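Local coordinates for protein binary enterotoxin of Clostridium perfringens component a (Clostridium perfringens, PDB 5WTZ) that probably transfers ADP-ribose from NAD+ to actin, serving as the enzymatic component of a binary clostridial enterotoxin, at residues Ala223-Leu235 and Ala370-Tyr383. Residues are numbered along the deposited sequence; the frame is centred on the assembly and turned at random.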
# COMPACT_ATOMS: atom_id res chain seq x y z
N ALA A 223 -3.04 3.32 16.11
CA ALA A 223 -2.05 4.32 15.72
C ALA A 223 -1.58 5.12 16.93
O ALA A 223 -0.38 5.27 17.16
CB ALA A 223 -2.63 5.25 14.67
N SER A 224 -2.54 5.63 17.70
CA SER A 224 -2.26 6.41 18.89
C SER A 224 -1.44 5.59 19.90
O SER A 224 -0.47 6.09 20.47
CB SER A 224 -3.57 6.89 19.51
OG SER A 224 -3.35 7.50 20.77
N GLN A 225 -1.82 4.34 20.11
CA GLN A 225 -1.11 3.44 21.01
C GLN A 225 0.33 3.18 20.60
O GLN A 225 1.23 3.19 21.43
CB GLN A 225 -1.86 2.12 21.13
CG GLN A 225 -3.06 2.19 22.06
CD GLN A 225 -3.90 0.92 22.07
OE1 GLN A 225 -4.07 0.27 21.03
NE2 GLN A 225 -4.43 0.57 23.23
N TRP A 226 0.54 2.94 19.31
CA TRP A 226 1.88 2.75 18.77
C TRP A 226 2.73 4.00 18.96
O TRP A 226 3.87 3.93 19.45
CB TRP A 226 1.81 2.37 17.29
CG TRP A 226 3.15 2.03 16.69
CD1 TRP A 226 3.74 0.79 16.65
CD2 TRP A 226 4.06 2.93 16.06
NE1 TRP A 226 4.96 0.88 16.03
CE2 TRP A 226 5.18 2.18 15.65
CE3 TRP A 226 4.03 4.31 15.79
CZ2 TRP A 226 6.27 2.76 15.01
CZ3 TRP A 226 5.10 4.87 15.14
CH2 TRP A 226 6.21 4.10 14.75
N GLY A 227 2.17 5.16 18.61
CA GLY A 227 2.86 6.42 18.80
C GLY A 227 3.27 6.67 20.25
O GLY A 227 4.42 7.02 20.53
N GLU A 228 2.33 6.47 21.16
CA GLU A 228 2.59 6.62 22.58
C GLU A 228 3.66 5.65 23.09
O GLU A 228 4.57 6.05 23.81
CB GLU A 228 1.29 6.42 23.38
CG GLU A 228 1.47 6.45 24.88
CD GLU A 228 1.79 7.85 25.41
OE1 GLU A 228 1.56 8.83 24.67
OE2 GLU A 228 2.26 7.95 26.56
N GLU A 229 3.54 4.37 22.74
CA GLU A 229 4.44 3.36 23.28
C GLU A 229 5.87 3.62 22.82
O GLU A 229 6.82 3.44 23.57
CB GLU A 229 4.02 1.95 22.84
CG GLU A 229 2.73 1.45 23.45
CD GLU A 229 2.44 0.01 23.06
OE1 GLU A 229 3.37 -0.82 23.13
OE2 GLU A 229 1.28 -0.29 22.67
N ASN A 230 6.01 4.04 21.57
CA ASN A 230 7.32 4.12 20.97
C ASN A 230 7.93 5.51 21.06
O ASN A 230 9.15 5.62 21.01
CB ASN A 230 7.26 3.65 19.51
CG ASN A 230 7.05 2.15 19.40
OD1 ASN A 230 7.95 1.36 19.69
ND2 ASN A 230 5.87 1.75 18.97
N TYR A 231 7.12 6.55 21.22
CA TYR A 231 7.71 7.89 21.23
C TYR A 231 7.41 8.75 22.47
O TYR A 231 7.86 9.89 22.55
CB TYR A 231 7.30 8.62 19.93
CG TYR A 231 8.17 8.11 18.80
CD1 TYR A 231 9.43 8.65 18.59
CD2 TYR A 231 7.76 7.03 18.01
CE1 TYR A 231 10.26 8.15 17.59
CE2 TYR A 231 8.58 6.53 17.01
CZ TYR A 231 9.83 7.10 16.81
OH TYR A 231 10.64 6.60 15.82
N ALA A 232 6.71 8.19 23.45
CA ALA A 232 6.66 8.85 24.75
C ALA A 232 8.07 9.02 25.35
O ALA A 232 8.40 10.10 25.84
CB ALA A 232 5.76 8.10 25.70
N PRO A 233 8.92 7.96 25.33
CA PRO A 233 10.25 8.22 25.89
C PRO A 233 11.06 9.22 25.06
O PRO A 233 11.86 9.97 25.63
CB PRO A 233 10.92 6.84 25.86
CG PRO A 233 9.80 5.85 25.67
CD PRO A 233 8.79 6.57 24.85
N TRP A 234 10.85 9.24 23.75
CA TRP A 234 11.51 10.19 22.86
C TRP A 234 11.24 11.63 23.28
O TRP A 234 12.16 12.44 23.41
CB TRP A 234 11.07 9.97 21.41
CG TRP A 234 11.50 11.04 20.43
CD1 TRP A 234 12.71 11.14 19.79
CD2 TRP A 234 10.70 12.13 19.95
NE1 TRP A 234 12.71 12.23 18.95
CE2 TRP A 234 11.50 12.87 19.04
CE3 TRP A 234 9.40 12.57 20.21
CZ2 TRP A 234 11.04 14.01 18.39
CZ3 TRP A 234 8.94 13.70 19.56
CH2 TRP A 234 9.76 14.41 18.66
N LEU A 235 9.96 11.94 23.49
CA LEU A 235 9.53 13.27 23.88
C LEU A 235 10.23 13.73 25.16
O LEU A 235 10.54 14.90 25.30
CB LEU A 235 8.01 13.30 24.06
CG LEU A 235 7.41 14.66 24.43
CD1 LEU A 235 7.53 15.63 23.26
CD2 LEU A 235 5.96 14.51 24.88
N ALA A 370 13.19 9.47 12.11
CA ALA A 370 11.83 10.01 12.08
C ALA A 370 11.23 9.82 13.46
O ALA A 370 11.68 8.94 14.21
CB ALA A 370 10.95 9.29 11.01
N ALA A 371 10.24 10.64 13.81
CA ALA A 371 9.59 10.52 15.12
C ALA A 371 8.08 10.70 15.02
O ALA A 371 7.59 11.45 14.17
CB ALA A 371 10.18 11.52 16.12
N TYR A 372 7.35 9.99 15.88
CA TYR A 372 5.92 10.22 16.05
C TYR A 372 5.77 11.44 16.93
O TYR A 372 5.77 11.34 18.17
CB TYR A 372 5.23 9.01 16.69
CG TYR A 372 3.72 9.08 16.74
CD1 TYR A 372 3.05 9.75 17.76
CD2 TYR A 372 2.96 8.44 15.78
CE1 TYR A 372 1.65 9.80 17.81
CE2 TYR A 372 1.57 8.48 15.82
CZ TYR A 372 0.93 9.15 16.83
OH TYR A 372 -0.45 9.16 16.84
N VAL A 373 5.64 12.61 16.31
CA VAL A 373 5.76 13.86 17.04
C VAL A 373 4.47 14.20 17.79
O VAL A 373 4.49 15.00 18.72
CB VAL A 373 6.15 15.03 16.10
CG1 VAL A 373 7.58 14.84 15.55
CG2 VAL A 373 5.13 15.18 14.97
N SER A 374 3.36 13.57 17.41
CA SER A 374 2.06 13.83 18.03
C SER A 374 1.91 13.30 19.46
O SER A 374 0.86 13.48 20.07
CB SER A 374 0.95 13.25 17.17
OG SER A 374 1.02 13.76 15.85
N VAL A 375 2.95 12.66 20.01
CA VAL A 375 2.91 12.28 21.43
C VAL A 375 2.99 13.52 22.29
O VAL A 375 2.50 13.54 23.43
CB VAL A 375 4.07 11.34 21.83
CG1 VAL A 375 3.90 9.99 21.20
CG2 VAL A 375 5.42 11.95 21.48
N ALA A 376 3.61 14.56 21.74
CA ALA A 376 3.77 15.83 22.44
C ALA A 376 2.42 16.43 22.78
O ALA A 376 1.44 16.21 22.07
CB ALA A 376 4.59 16.80 21.60
N GLU A 377 2.36 17.17 23.88
CA GLU A 377 1.14 17.86 24.29
C GLU A 377 0.65 18.79 23.18
O GLU A 377 1.45 19.50 22.57
CB GLU A 377 1.36 18.68 25.56
CG GLU A 377 1.66 17.90 26.82
CD GLU A 377 1.82 18.81 28.03
OE1 GLU A 377 0.84 19.53 28.34
OE2 GLU A 377 2.90 18.82 28.66
N GLY A 378 -0.65 18.77 22.92
CA GLY A 378 -1.23 19.74 22.02
C GLY A 378 -1.53 19.22 20.64
O GLY A 378 -1.92 19.98 19.76
N TYR A 379 -1.33 17.92 20.44
CA TYR A 379 -1.64 17.29 19.16
C TYR A 379 -2.60 16.12 19.33
O TYR A 379 -2.35 15.01 18.87
CB TYR A 379 -0.35 16.86 18.46
CG TYR A 379 0.57 18.03 18.29
CD1 TYR A 379 0.38 18.93 17.25
CD2 TYR A 379 1.59 18.28 19.20
CE1 TYR A 379 1.20 20.03 17.10
CE2 TYR A 379 2.42 19.37 19.05
CZ TYR A 379 2.22 20.25 18.00
OH TYR A 379 3.04 21.34 17.85
N LYS A 380 -3.70 16.39 20.02
CA LYS A 380 -4.85 15.50 19.97
C LYS A 380 -5.41 15.61 18.56
O LYS A 380 -5.35 16.68 17.95
CB LYS A 380 -5.89 15.87 21.03
CG LYS A 380 -6.41 17.30 20.95
CD LYS A 380 -7.01 17.73 22.28
CE LYS A 380 -6.22 18.89 22.86
NZ LYS A 380 -6.60 19.16 24.27
N ASN A 381 -5.92 14.49 18.05
CA ASN A 381 -6.43 14.37 16.68
C ASN A 381 -5.32 14.40 15.62
O ASN A 381 -5.59 14.35 14.42
CB ASN A 381 -7.46 15.46 16.38
CG ASN A 381 -8.38 15.72 17.56
OD1 ASN A 381 -8.82 14.79 18.24
ND2 ASN A 381 -8.66 17.00 17.82
N GLU A 382 -4.07 14.47 16.06
CA GLU A 382 -2.95 14.43 15.13
C GLU A 382 -2.21 13.10 15.30
O GLU A 382 -2.18 12.52 16.39
CB GLU A 382 -2.02 15.62 15.36
CG GLU A 382 -2.72 16.97 15.32
CD GLU A 382 -2.37 17.79 14.10
OE1 GLU A 382 -2.56 19.02 14.13
OE2 GLU A 382 -1.89 17.20 13.10
N TYR A 383 -1.62 12.62 14.20
CA TYR A 383 -1.01 11.29 14.15
C TYR A 383 0.20 11.34 13.24
O TYR A 383 0.38 10.48 12.36
CB TYR A 383 -2.03 10.25 13.66
CG TYR A 383 -3.31 10.27 14.47
CD1 TYR A 383 -4.37 11.09 14.11
CD2 TYR A 383 -3.44 9.49 15.61
CE1 TYR A 383 -5.54 11.12 14.85
CE2 TYR A 383 -4.61 9.52 16.36
CZ TYR A 383 -5.65 10.34 15.98
OH TYR A 383 -6.81 10.37 16.71
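G227 and Y372 meet at the tight centre of this contact, where helix 220-237 of the ADP-ribosyltransferase fold packs across edge strand 370-372 and the 3-10 turn behind it. The phenol ring lies flat on the helix backbone: G227 CA sits 3.4 Å from the Y372 ring centroid, 10° off the normal, a CH-pi contact made possible by the missing side chain. With CG anti to the backbone N (chi1 -172°), the Y372 ring is laid over the helix at G227. Y231 lays one face over the strand backbone, Y372 N standing 3.5 Å above its plane, while its hydroxyl is hydrogen-bonded to R289 O. One turn on, W234 takes A371 CB over its six-membered ring, 3.6 Å from the centroid, and W234 NE1 is held by A285 O. V375 sets CG1 3.1 Å from G227 O and CG2 against Y231 O. Toward solvent the packing thins: E228 merely brings OE1 within 4.3 Å of V375 CG1, and one turn before G227, S224 CB comes 4.2 Å from Y383 CE2, at the edge of that ring. Strand 370-372 pairs with 384-387; W234 CH2 meets V373 CG1, and V373 touches the NAD-binding E384 and L250, consistent with helix 220-237 lying behind this wall of the nucleotide pocket. Beyond W234, L235 reaches the turn at A376, its CD1 lying 3.6 Å from A376 CB.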